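Local coordinates for protein arginase (PDB 2EF4) that probably catalyses the manganese-dependent hydrolysis of L-arginine to L-ornithine and urea, at residues A[6-11]-A[48-53]; A[113-118]-A[210-215]; A[225-230]-A[271-276]. All coordinates share one frame; numbering follows the deposited sequence.

Following the chain from the N terminus, the three contacts come in series, each closing before the next opens, so none nests inside or crosses another. Interaction 1 closes a loop of 36 residues, bringing the end of strand 2-8 against the loop that leaves strand 41-47, outermost in this chain's sheet. Interaction 2 spans 91 residues and sets strand 113-117 beside strand 212-217 within the same parallel sheet. Interaction 3 spans 40 residues and fixes the loop after strand 212-217 to the start of helix 272-284. Their centres lie about 19 to 22 Å apart; interaction 2 holds the manganese ligand Asp-118, while Met-10 of interaction 1 and Val-229 of interaction 3 lie near other ligands.

Interaction 1: residues A[6-11]-A[48-53]; sequences VGVPMD and VPVSLA
Val-6 meets Val-48 through one methyl group of each, CG2 to CG2 at 3.9 Å, where strand 2-8 lies beside the loop leaving strand 41-47. The two segments head the same way, with end-to-end directions 13° apart. At Gly-7 the backbones join: Val-48 N donates to Gly-7 O at 2.9 Å with an N-H...O angle of 162°. Gly-7 also bonds to the backbone of Gly-46, so it is gripped by residues two apart on the adjacent segment, as in parallel pairing. Past this point the two segments diverge, the CA atoms being 5.3 Å apart at Val-8 and Val-48 but 7.0 Å apart at Asp-11 and Leu-52.

From here side chains carry the contact. Val-8 CG1 stands 4.0 Å from Val-50 CG2, the two side chains crossing at about a right angle. Pro-9, the centre of an inverse gamma turn closed by Met-10 N on Val-8 O, lays its CD against that same CG2. Met-10 takes the other branch: with CG anti to its backbone N (chi1 -175°), CG sits 3.8 Å from Val-50 CG1. At Asp-11 a water replaces direct bonding, accepting from Asp-11 N and donating to Ser-51 O at 2.9 Å. The Asp-11 carboxylate serves another purpose, bound to Gly-18 N and Arg-17 N and salt-bridged to Arg-16.

Helix 66-81 covers Val-6, Val-8 and Val-48. Strands that splay into loops at their C-terminal ends are characteristic of the parallel alpha/beta fold of arginases, whose metal site lies there; the side chain of Met-10 is about 7 Å from that of the manganese ligand His-96.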
ATOM      1  N   VAL A   6     -11.232 -25.999  17.454  1.00 41.28           N
ATOM      2  CA  VAL A   6     -12.213 -25.222  18.198  1.00 41.28           C
ATOM      3  C   VAL A   6     -11.726 -23.781  18.223  1.00 41.28           C
ATOM      4  O   VAL A   6     -10.529 -23.523  18.380  1.00 41.28           O
ATOM      5  CB  VAL A   6     -12.393 -25.738  19.654  1.00 41.28           C
ATOM      6  CG1 VAL A   6     -11.056 -25.760  20.389  1.00 41.28           C
ATOM      7  CG2 VAL A   6     -13.376 -24.851  20.391  1.00 41.28           C
ATOM      8  N   GLY A   7     -12.648 -22.842  18.045  1.00 41.28           N
ATOM      9  CA  GLY A   7     -12.260 -21.447  18.047  1.00 41.28           C
ATOM     10  C   GLY A   7     -12.784 -20.726  19.264  1.00 41.28           C
ATOM     11  O   GLY A   7     -13.784 -21.141  19.858  1.00 41.28           O
ATOM     12  N   VAL A   8     -12.091 -19.656  19.643  1.00 41.28           N
ATOM     13  CA  VAL A   8     -12.477 -18.833  20.785  1.00 41.28           C
ATOM     14  C   VAL A   8     -12.404 -17.391  20.293  1.00 41.28           C
ATOM     15  O   VAL A   8     -11.369 -16.731  20.427  1.00 41.28           O
ATOM     16  CB  VAL A   8     -11.509 -19.038  21.981  1.00 41.28           C
ATOM     17  CG1 VAL A   8     -12.055 -18.365  23.232  1.00 41.28           C
ATOM     18  CG2 VAL A   8     -11.309 -20.520  22.231  1.00 41.28           C
ATOM     19  N   PRO A   9     -13.501 -16.891  19.689  1.00 41.28           N
ATOM     20  CA  PRO A   9     -13.597 -15.526  19.155  1.00 41.28           C
ATOM     21  C   PRO A   9     -13.655 -14.540  20.307  1.00 41.28           C
ATOM     22  O   PRO A   9     -14.689 -13.922  20.564  1.00 41.28           O
ATOM     23  CB  PRO A   9     -14.897 -15.565  18.361  1.00 41.28           C
ATOM     24  CG  PRO A   9     -15.765 -16.435  19.237  1.00 41.28           C
ATOM     25  CD  PRO A   9     -14.803 -17.579  19.586  1.00 41.28           C
ATOM     26  N   MET A  10     -12.532 -14.402  20.999  1.00 41.28           N
ATOM     27  CA  MET A  10     -12.454 -13.536  22.165  1.00 41.28           C
ATOM     28  C   MET A  10     -11.581 -12.311  21.960  1.00 41.28           C
ATOM     29  O   MET A  10     -10.452 -12.411  21.496  1.00 41.28           O
ATOM     30  CB  MET A  10     -11.935 -14.346  23.349  1.00 41.28           C
ATOM     31  CG  MET A  10     -11.917 -13.588  24.658  1.00 41.28           C
ATOM     32  SD  MET A  10     -11.526 -14.652  26.056  1.00 41.28           S
ATOM     33  CE  MET A  10      -9.828 -14.450  26.102  1.00 41.28           C
ATOM     34  N   ASP A  11     -12.120 -11.154  22.326  1.00 41.28           N
ATOM     35  CA  ASP A  11     -11.428  -9.873  22.202  1.00 41.28           C
ATOM     36  C   ASP A  11     -11.873  -9.063  23.408  1.00 41.28           C
ATOM     37  O   ASP A  11     -12.581  -8.069  23.270  1.00 41.28           O
ATOM     38  CB  ASP A  11     -11.861  -9.170  20.911  1.00 41.28           C
ATOM     39  CG  ASP A  11     -11.086  -7.885  20.638  1.00 41.28           C
ATOM     40  OD1 ASP A  11     -10.167  -7.537  21.420  1.00 41.28           O
ATOM     41  OD2 ASP A  11     -11.407  -7.225  19.622  1.00 41.28           O
ATOM     42  N   VAL A  48     -16.412 -21.520  20.929  1.00 41.28           N
ATOM     43  CA  VAL A  48     -16.789 -21.440  22.326  1.00 41.28           C
ATOM     44  C   VAL A  48     -17.558 -20.130  22.472  1.00 41.28           C
ATOM     45  O   VAL A  48     -17.113 -19.081  21.983  1.00 41.28           O
ATOM     46  CB  VAL A  48     -15.545 -21.397  23.247  1.00 41.28           C
ATOM     47  CG1 VAL A  48     -15.926 -20.880  24.619  1.00 41.28           C
ATOM     48  CG2 VAL A  48     -14.935 -22.787  23.358  1.00 41.28           C
ATOM     49  N   PRO A  49     -18.732 -20.176  23.123  1.00 41.28           N
ATOM     50  CA  PRO A  49     -19.518 -18.952  23.305  1.00 41.28           C
ATOM     51  C   PRO A  49     -18.690 -17.926  24.063  1.00 41.28           C
ATOM     52  O   PRO A  49     -18.129 -18.232  25.111  1.00 41.28           O
ATOM     53  CB  PRO A  49     -20.717 -19.424  24.123  1.00 41.28           C
ATOM     54  CG  PRO A  49     -20.893 -20.845  23.675  1.00 41.28           C
ATOM     55  CD  PRO A  49     -19.463 -21.354  23.626  1.00 41.28           C
ATOM     56  N   VAL A  50     -18.594 -16.717  23.535  1.00 41.28           N
ATOM     57  CA  VAL A  50     -17.827 -15.684  24.223  1.00 41.28           C
ATOM     58  C   VAL A  50     -18.612 -14.381  24.279  1.00 41.28           C
ATOM     59  O   VAL A  50     -19.183 -13.958  23.268  1.00 41.28           O
ATOM     60  CB  VAL A  50     -16.473 -15.378  23.531  1.00 41.28           C
ATOM     61  CG1 VAL A  50     -15.640 -14.456  24.432  1.00 41.28           C
ATOM     62  CG2 VAL A  50     -15.723 -16.658  23.223  1.00 41.28           C
ATOM     63  N   SER A  51     -18.634 -13.748  25.451  1.00 41.28           N
ATOM     64  CA  SER A  51     -19.325 -12.479  25.630  1.00 41.28           C
ATOM     65  C   SER A  51     -18.497 -11.413  24.836  1.00 41.28           C
ATOM     66  O   SER A  51     -17.330 -11.528  24.696  1.00 41.28           O
ATOM     67  CB  SER A  51     -19.301 -12.118  27.090  1.00 41.28           C
ATOM     68  N   LEU A  52     -19.115 -10.386  24.277  1.00 41.28           N
ATOM     69  CA  LEU A  52     -18.277  -9.375  23.598  1.00 41.28           C
ATOM     70  C   LEU A  52     -18.386  -8.181  24.478  1.00 41.28           C
ATOM     71  O   LEU A  52     -19.155  -8.155  25.442  1.00 41.28           O
ATOM     72  CB  LEU A  52     -18.740  -9.096  22.125  1.00 41.28           C
ATOM     73  CG  LEU A  52     -17.723  -8.177  21.420  1.00 41.28           C
ATOM     74  CD1 LEU A  52     -16.244  -8.521  21.988  1.00 41.28           C
ATOM     75  CD2 LEU A  52     -17.778  -8.397  19.892  1.00 41.28           C
ATOM     76  N   ALA A  53     -17.566  -7.214  24.123  1.00 41.28           N
ATOM     77  CA  ALA A  53     -17.489  -5.960  24.816  1.00 41.28           C
ATOM     78  C   ALA A  53     -17.949  -4.807  23.921  1.00 41.28           C
ATOM     79  O   ALA A  53     -17.830  -4.854  22.691  1.00 41.28           O
ATOM     80  CB  ALA A  53     -16.077  -5.717  25.252  1.00 41.28           C
TER
HETATM   81  O   HOH W   1     -15.291 -11.325  22.618  1.00 41.28           O

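Interaction 2: residues A[113-118]-A[210-215]; sequences GVVWVD and LPLHVS
Gly-113 to Trp-116 pair in parallel with Leu-212 to Ser-215, the strand axes approaching to 4.8 Å at an angle of 20°. Five backbone hydrogen bonds, from Gly-113 N on Pro-211 O to Val-117 N on Ser-215 O, alternate between the two strands; the central one, Val-115 N to His-213 O, measures 2.9 Å.

On one face of the sheet Val-115 CB packs 4.2 Å from Val-214 CG2, while Leu-212 CD2 reaches over Gly-113 CA, also at 4.2 Å. On the face of Val-114 and His-213, Ser-215 lies over the indole of Trp-116. Its OG, set anti to the backbone N (chi1 -168°), is carried 3.7 Å above the plane of the Trp-116 ring, offset toward the rim, and Ser-215 CB lies 3.6 Å from Trp-116 CE3. That hydroxyl bonds to His-96 NE2, Asp-259 and Ser-99, and His-96 is itself stacked on the indole. A leucine in place of Trp-116 has neither the ring that Ser-215 and His-96 pack on nor NE1 for OD2 of the manganese ligand Asp-122, and that carboxylate would probably be left freer to turn.

Beyond the pairing, Asp-118 binds both manganese ions. Strands 162-167 and 255-261 flank the pair on its outer sides. Helix 99-106 packs against Val-114, Trp-116 and His-213, and helix 138-142 adds Pro-138, Leu-139 and Leu-142 against the indole.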
ATOM      1  N   GLY A 113       4.695 -30.205  29.014  1.00 41.28           N
ATOM      2  CA  GLY A 113       5.592 -29.093  28.762  1.00 41.28           C
ATOM      3  C   GLY A 113       4.912 -28.043  27.898  1.00 41.28           C
ATOM      4  O   GLY A 113       4.169 -28.375  26.968  1.00 41.28           O
ATOM      5  N   VAL A 114       5.168 -26.773  28.197  1.00 41.28           N
ATOM      6  CA  VAL A 114       4.571 -25.679  27.448  1.00 41.28           C
ATOM      7  C   VAL A 114       5.598 -24.867  26.675  1.00 41.28           C
ATOM      8  O   VAL A 114       6.492 -24.253  27.261  1.00 41.28           O
ATOM      9  CB  VAL A 114       3.791 -24.727  28.387  1.00 41.28           C
ATOM     10  CG1 VAL A 114       3.308 -23.505  27.613  1.00 41.28           C
ATOM     11  CG2 VAL A 114       2.609 -25.457  28.996  1.00 41.28           C
ATOM     12  N   VAL A 115       5.473 -24.882  25.353  1.00 41.28           N
ATOM     13  CA  VAL A 115       6.367 -24.119  24.493  1.00 41.28           C
ATOM     14  C   VAL A 115       5.543 -22.923  24.019  1.00 41.28           C
ATOM     15  O   VAL A 115       4.690 -23.040  23.126  1.00 41.28           O
ATOM     16  CB  VAL A 115       6.846 -24.945  23.282  1.00 41.28           C
ATOM     17  CG1 VAL A 115       7.821 -24.129  22.458  1.00 41.28           C
ATOM     18  CG2 VAL A 115       7.523 -26.220  23.755  1.00 41.28           C
ATOM     19  N   TRP A 116       5.805 -21.780  24.650  1.00 41.28           N
ATOM     20  CA  TRP A 116       5.109 -20.528  24.390  1.00 41.28           C
ATOM     21  C   TRP A 116       5.925 -19.656  23.430  1.00 41.28           C
ATOM     22  O   TRP A 116       6.942 -19.069  23.816  1.00 41.28           O
ATOM     23  CB  TRP A 116       4.897 -19.830  25.735  1.00 41.28           C
ATOM     24  CG  TRP A 116       3.787 -18.806  25.826  1.00 41.28           C
ATOM     25  CD1 TRP A 116       3.875 -17.471  25.541  1.00 41.28           C
ATOM     26  CD2 TRP A 116       2.471 -19.011  26.362  1.00 41.28           C
ATOM     27  NE1 TRP A 116       2.702 -16.830  25.880  1.00 41.28           N
ATOM     28  CE2 TRP A 116       1.819 -17.756  26.387  1.00 41.28           C
ATOM     29  CE3 TRP A 116       1.773 -20.139  26.829  1.00 41.28           C
ATOM     30  CZ2 TRP A 116       0.510 -17.586  26.865  1.00 41.28           C
ATOM     31  CZ3 TRP A 116       0.467 -19.975  27.307  1.00 41.28           C
ATOM     32  CH2 TRP A 116      -0.148 -18.706  27.319  1.00 41.28           C
ATOM     33  N   VAL A 117       5.480 -19.592  22.175  1.00 41.28           N
ATOM     34  CA  VAL A 117       6.152 -18.810  21.133  1.00 41.28           C
ATOM     35  C   VAL A 117       5.366 -17.507  21.010  1.00 41.28           C
ATOM     36  O   VAL A 117       4.300 -17.447  20.392  1.00 41.28           O
ATOM     37  CB  VAL A 117       6.159 -19.596  19.813  1.00 41.28           C
ATOM     38  CG1 VAL A 117       7.007 -18.885  18.769  1.00 41.28           C
ATOM     39  CG2 VAL A 117       6.700 -20.991  20.069  1.00 41.28           C
ATOM     40  N   ASP A 118       5.914 -16.454  21.598  1.00 41.28           N
ATOM     41  CA  ASP A 118       5.214 -15.184  21.664  1.00 41.28           C
ATOM     42  C   ASP A 118       6.232 -14.052  21.715  1.00 41.28           C
ATOM     43  O   ASP A 118       7.378 -14.254  22.130  1.00 41.28           O
ATOM     44  CB  ASP A 118       4.392 -15.208  22.964  1.00 41.28           C
ATOM     45  CG  ASP A 118       3.286 -14.180  23.008  1.00 41.28           C
ATOM     46  OD1 ASP A 118       3.523 -12.997  22.701  1.00 41.28           O
ATOM     47  OD2 ASP A 118       2.163 -14.562  23.386  1.00 41.28           O
ATOM     48  N   LEU A 210       8.443 -35.137  28.227  1.00 41.28           N
ATOM     49  CA  LEU A 210       7.108 -34.591  28.454  1.00 41.28           C
ATOM     50  C   LEU A 210       6.241 -34.395  27.213  1.00 41.28           C
ATOM     51  O   LEU A 210       6.743 -34.165  26.113  1.00 41.28           O
ATOM     52  CB  LEU A 210       7.219 -33.238  29.165  1.00 41.28           C
ATOM     53  CG  LEU A 210       7.844 -33.147  30.559  1.00 41.28           C
ATOM     54  CD1 LEU A 210       7.696 -31.716  31.085  1.00 41.28           C
ATOM     55  CD2 LEU A 210       7.154 -34.120  31.507  1.00 41.28           C
ATOM     56  N   PRO A 211       4.917 -34.522  27.371  1.00 41.28           N
ATOM     57  CA  PRO A 211       4.060 -34.311  26.205  1.00 41.28           C
ATOM     58  C   PRO A 211       4.188 -32.798  26.012  1.00 41.28           C
ATOM     59  O   PRO A 211       4.365 -32.066  26.997  1.00 41.28           O
ATOM     60  CB  PRO A 211       2.677 -34.713  26.710  1.00 41.28           C
ATOM     61  CG  PRO A 211       2.989 -35.735  27.781  1.00 41.28           C
ATOM     62  CD  PRO A 211       4.155 -35.097  28.492  1.00 41.28           C
ATOM     63  N   LEU A 212       4.115 -32.324  24.772  1.00 41.28           N
ATOM     64  CA  LEU A 212       4.268 -30.895  24.515  1.00 41.28           C
ATOM     65  C   LEU A 212       3.049 -30.141  23.973  1.00 41.28           C
ATOM     66  O   LEU A 212       2.407 -30.564  23.003  1.00 41.28           O
ATOM     67  CB  LEU A 212       5.444 -30.667  23.558  1.00 41.28           C
ATOM     68  CG  LEU A 212       6.838 -31.139  23.977  1.00 41.28           C
ATOM     69  CD1 LEU A 212       7.802 -30.954  22.817  1.00 41.28           C
ATOM     70  CD2 LEU A 212       7.308 -30.360  25.192  1.00 41.28           C
ATOM     71  N   HIS A 213       2.751 -29.013  24.614  1.00 41.28           N
ATOM     72  CA  HIS A 213       1.664 -28.140  24.189  1.00 41.28           C
ATOM     73  C   HIS A 213       2.323 -26.872  23.651  1.00 41.28           C
ATOM     74  O   HIS A 213       3.059 -26.187  24.372  1.00 41.28           O
ATOM     75  CB  HIS A 213       0.743 -27.792  25.361  1.00 41.28           C
ATOM     76  CG  HIS A 213      -0.302 -26.769  25.023  1.00 41.28           C
ATOM     77  ND1 HIS A 213      -0.008 -25.433  24.839  1.00 41.28           N
ATOM     78  CD2 HIS A 213      -1.633 -26.894  24.795  1.00 41.28           C
ATOM     79  CE1 HIS A 213      -1.109 -24.781  24.510  1.00 41.28           C
ATOM     80  NE2 HIS A 213      -2.110 -25.645  24.476  1.00 41.28           N
ATOM     81  N   VAL A 214       2.084 -26.578  22.379  1.00 41.28           N
ATOM     82  CA  VAL A 214       2.647 -25.383  21.758  1.00 41.28           C
ATOM     83  C   VAL A 214       1.605 -24.264  21.658  1.00 41.28           C
ATOM     84  O   VAL A 214       0.528 -24.444  21.081  1.00 41.28           O
ATOM     85  CB  VAL A 214       3.189 -25.683  20.345  1.00 41.28           C
ATOM     86  CG1 VAL A 214       3.688 -24.402  19.692  1.00 41.28           C
ATOM     87  CG2 VAL A 214       4.315 -26.696  20.426  1.00 41.28           C
ATOM     88  N   SER A 215       1.929 -23.114  22.235  1.00 41.28           N
ATOM     89  CA  SER A 215       1.042 -21.963  22.205  1.00 41.28           C
ATOM     90  C   SER A 215       1.717 -20.948  21.293  1.00 41.28           C
ATOM     91  O   SER A 215       2.703 -20.310  21.668  1.00 41.28           O
ATOM     92  CB  SER A 215       0.875 -21.383  23.606  1.00 41.28           C
ATOM     93  OG  SER A 215      -0.189 -20.446  23.658  1.00 41.28           O
TER

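Interaction 3: residues A[225-230]-A[271-276]; sequences LAPGVG and NRTAEM
The guanidinium of Arg-272 offers an edge to Leu-225: the carbonyl oxygen lies at that edge, tilted somewhat out of the guanidinium plane, and Leu-225 O accepts from Arg-272 NE at 2.9 Å. The bond is bent, with an N-H...O angle of 140°, and NE sits 45° out of the carbonyl plane. Pro-227 CD approaches the same group obliquely, 3.8 Å from NE. Loop 225-230 is thereby tied to the first turn of helix 272-284, in the part of the alpha/beta arginase fold where loops follow the C-terminal ends of the strands.

Thr-273 is the second point of attachment. Gly-228 N donates to Thr-273 OG1 at 3.1 Å, and that hydroxyl also bonds to Asp-268 OD1, which receives a weak bond from Gly-228 N as well; the three groups form a small polar cluster. Gly-228 is the centre of an inverse gamma turn in which Val-229 N bonds back to Pro-227 O. With Thr-273 OG1 anti to the carbonyl carbon (chi1 -62°), the methyl CG2 falls anti to the backbone N and lies 3.5 Å from Gly-228 O. Val-229 CG1 is 4.0 Å from Thr-273 CG2, the two side chains lying roughly perpendicular. Val-229 is also about 4 Å, side chain to side chain, from Asp-219, which binds the second manganese ion.

Met-276 packs one helical turn further on. Its chain bends at the thioether and runs obliquely to Leu-225, whose CG is 3.2 Å from Met-276 CE; this is tighter than usual, so the exact spacing is doubtful. Tyr-239 adjoins both side chains, and Thr-224 of a neighbouring subunit packs on Leu-225. The sulfur also faces the loop backbone, Met-276 SD lying 3.7 Å from Leu-225 O.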
ATOM      1  N   LEU A 225       6.211  -8.772   8.100  1.00 41.28           N
ATOM      2  CA  LEU A 225       5.828  -9.981   7.394  1.00 41.28           C
ATOM      3  C   LEU A 225       4.407 -10.438   7.748  1.00 41.28           C
ATOM      4  O   LEU A 225       3.681 -10.944   6.893  1.00 41.28           O
ATOM      5  CB  LEU A 225       6.835 -11.080   7.737  1.00 41.28           C
ATOM      6  CG  LEU A 225       6.601 -12.536   7.322  1.00 41.28           C
ATOM      7  CD1 LEU A 225       6.365 -12.641   5.816  1.00 41.28           C
ATOM      8  CD2 LEU A 225       7.826 -13.362   7.735  1.00 41.28           C
ATOM      9  N   ALA A 226       4.019 -10.248   9.007  1.00 41.28           N
ATOM     10  CA  ALA A 226       2.708 -10.658   9.496  1.00 41.28           C
ATOM     11  C   ALA A 226       2.061  -9.532  10.290  1.00 41.28           C
ATOM     12  O   ALA A 226       2.053  -9.555  11.519  1.00 41.28           O
ATOM     13  CB  ALA A 226       2.853 -11.900  10.381  1.00 41.28           C
ATOM     14  N   PRO A 227       1.490  -8.540   9.594  1.00 41.28           N
ATOM     15  CA  PRO A 227       0.829  -7.374  10.196  1.00 41.28           C
ATOM     16  C   PRO A 227      -0.478  -7.598  10.974  1.00 41.28           C
ATOM     17  O   PRO A 227      -0.784  -6.846  11.907  1.00 41.28           O
ATOM     18  CB  PRO A 227       0.619  -6.453   8.997  1.00 41.28           C
ATOM     19  CG  PRO A 227       0.354  -7.431   7.897  1.00 41.28           C
ATOM     20  CD  PRO A 227       1.422  -8.475   8.123  1.00 41.28           C
ATOM     21  N   GLY A 228      -1.246  -8.616  10.589  1.00 41.28           N
ATOM     22  CA  GLY A 228      -2.514  -8.875  11.255  1.00 41.28           C
ATOM     23  C   GLY A 228      -2.472  -9.534  12.624  1.00 41.28           C
ATOM     24  O   GLY A 228      -2.916 -10.675  12.774  1.00 41.28           O
ATOM     25  N   VAL A 229      -1.957  -8.826  13.628  1.00 41.28           N
ATOM     26  CA  VAL A 229      -1.890  -9.373  14.981  1.00 41.28           C
ATOM     27  C   VAL A 229      -2.450  -8.404  16.022  1.00 41.28           C
ATOM     28  O   VAL A 229      -2.491  -7.189  15.805  1.00 41.28           O
ATOM     29  CB  VAL A 229      -0.440  -9.765  15.358  1.00 41.28           C
ATOM     30  CG1 VAL A 229       0.097 -10.785  14.340  1.00 41.28           C
ATOM     31  CG2 VAL A 229       0.460  -8.511  15.423  1.00 41.28           C
ATOM     32  N   GLY A 230      -2.877  -8.950  17.156  1.00 41.28           N
ATOM     33  CA  GLY A 230      -3.456  -8.127  18.206  1.00 41.28           C
ATOM     34  C   GLY A 230      -2.566  -7.007  18.699  1.00 41.28           C
ATOM     35  O   GLY A 230      -2.994  -5.856  18.805  1.00 41.28           O
ATOM     36  N   ASN A 271      -5.282 -11.546   4.572  1.00 41.28           N
ATOM     37  CA  ASN A 271      -5.260 -12.747   5.405  1.00 41.28           C
ATOM     38  C   ASN A 271      -3.916 -13.490   5.409  1.00 41.28           C
ATOM     39  O   ASN A 271      -3.870 -14.671   5.763  1.00 41.28           O
ATOM     40  CB  ASN A 271      -6.373 -13.695   4.916  1.00 41.28           C
ATOM     41  CG  ASN A 271      -6.961 -14.548   6.029  1.00 41.28           C
ATOM     42  OD1 ASN A 271      -7.253 -14.052   7.112  1.00 41.28           O
ATOM     43  ND2 ASN A 271      -7.154 -15.832   5.756  1.00 41.28           N
ATOM     44  N   ARG A 272      -2.825 -12.814   5.049  1.00 41.28           N
ATOM     45  CA  ARG A 272      -1.538 -13.500   4.983  1.00 41.28           C
ATOM     46  C   ARG A 272      -0.991 -13.973   6.328  1.00 41.28           C
ATOM     47  O   ARG A 272      -0.279 -14.980   6.395  1.00 41.28           O
ATOM     48  CB  ARG A 272      -0.502 -12.650   4.226  1.00 41.28           C
ATOM     49  CG  ARG A 272       0.157 -11.501   4.970  1.00 41.28           C
ATOM     50  CD  ARG A 272       1.221 -10.888   4.053  1.00 41.28           C
ATOM     51  NE  ARG A 272       2.046  -9.868   4.697  1.00 41.28           N
ATOM     52  CZ  ARG A 272       2.521  -8.789   4.076  1.00 41.28           C
ATOM     53  NH1 ARG A 272       2.251  -8.585   2.793  1.00 41.28           N
ATOM     54  NH2 ARG A 272       3.267  -7.913   4.737  1.00 41.28           N
ATOM     55  N   THR A 273      -1.334 -13.256   7.395  1.00 41.28           N
ATOM     56  CA  THR A 273      -0.905 -13.637   8.732  1.00 41.28           C
ATOM     57  C   THR A 273      -1.651 -14.905   9.159  1.00 41.28           C
ATOM     58  O   THR A 273      -1.071 -15.793   9.788  1.00 41.28           O
ATOM     59  CB  THR A 273      -1.177 -12.509   9.743  1.00 41.28           C
ATOM     60  OG1 THR A 273      -0.417 -11.349   9.370  1.00 41.28           O
ATOM     61  CG2 THR A 273      -0.801 -12.952  11.161  1.00 41.28           C
ATOM     62  N   ALA A 274      -2.932 -14.998   8.808  1.00 41.28           N
ATOM     63  CA  ALA A 274      -3.709 -16.182   9.168  1.00 41.28           C
ATOM     64  C   ALA A 274      -3.179 -17.376   8.384  1.00 41.28           C
ATOM     65  O   ALA A 274      -3.153 -18.504   8.888  1.00 41.28           O
ATOM     66  CB  ALA A 274      -5.185 -15.972   8.863  1.00 41.28           C
ATOM     67  N   GLU A 275      -2.757 -17.120   7.149  1.00 41.28           N
ATOM     68  CA  GLU A 275      -2.224 -18.171   6.289  1.00 41.28           C
ATOM     69  C   GLU A 275      -0.885 -18.672   6.811  1.00 41.28           C
ATOM     70  O   GLU A 275      -0.591 -19.860   6.731  1.00 41.28           O
ATOM     71  CB  GLU A 275      -2.054 -17.661   4.854  1.00 41.28           C
ATOM     72  CG  GLU A 275      -3.339 -17.636   4.048  1.00 41.28           C
ATOM     73  CD  GLU A 275      -3.245 -16.769   2.795  1.00 41.28           C
ATOM     74  OE1 GLU A 275      -2.147 -16.253   2.486  1.00 41.28           O
ATOM     75  OE2 GLU A 275      -4.280 -16.607   2.114  1.00 41.28           O
ATOM     76  N   MET A 276      -0.075 -17.766   7.345  1.00 41.28           N
ATOM     77  CA  MET A 276       1.224 -18.149   7.885  1.00 41.28           C
ATOM     78  C   MET A 276       1.063 -19.050   9.105  1.00 41.28           C
ATOM     79  O   MET A 276       1.763 -20.054   9.235  1.00 41.28           O
ATOM     80  CB  MET A 276       2.041 -16.899   8.226  1.00 41.28           C
ATOM     81  CG  MET A 276       2.586 -16.211   6.982  1.00 41.28           C
ATOM     82  SD  MET A 276       3.415 -14.627   7.270  1.00 41.28           S
ATOM     83  CE  MET A 276       4.871 -15.169   8.054  1.00 41.28           C
TER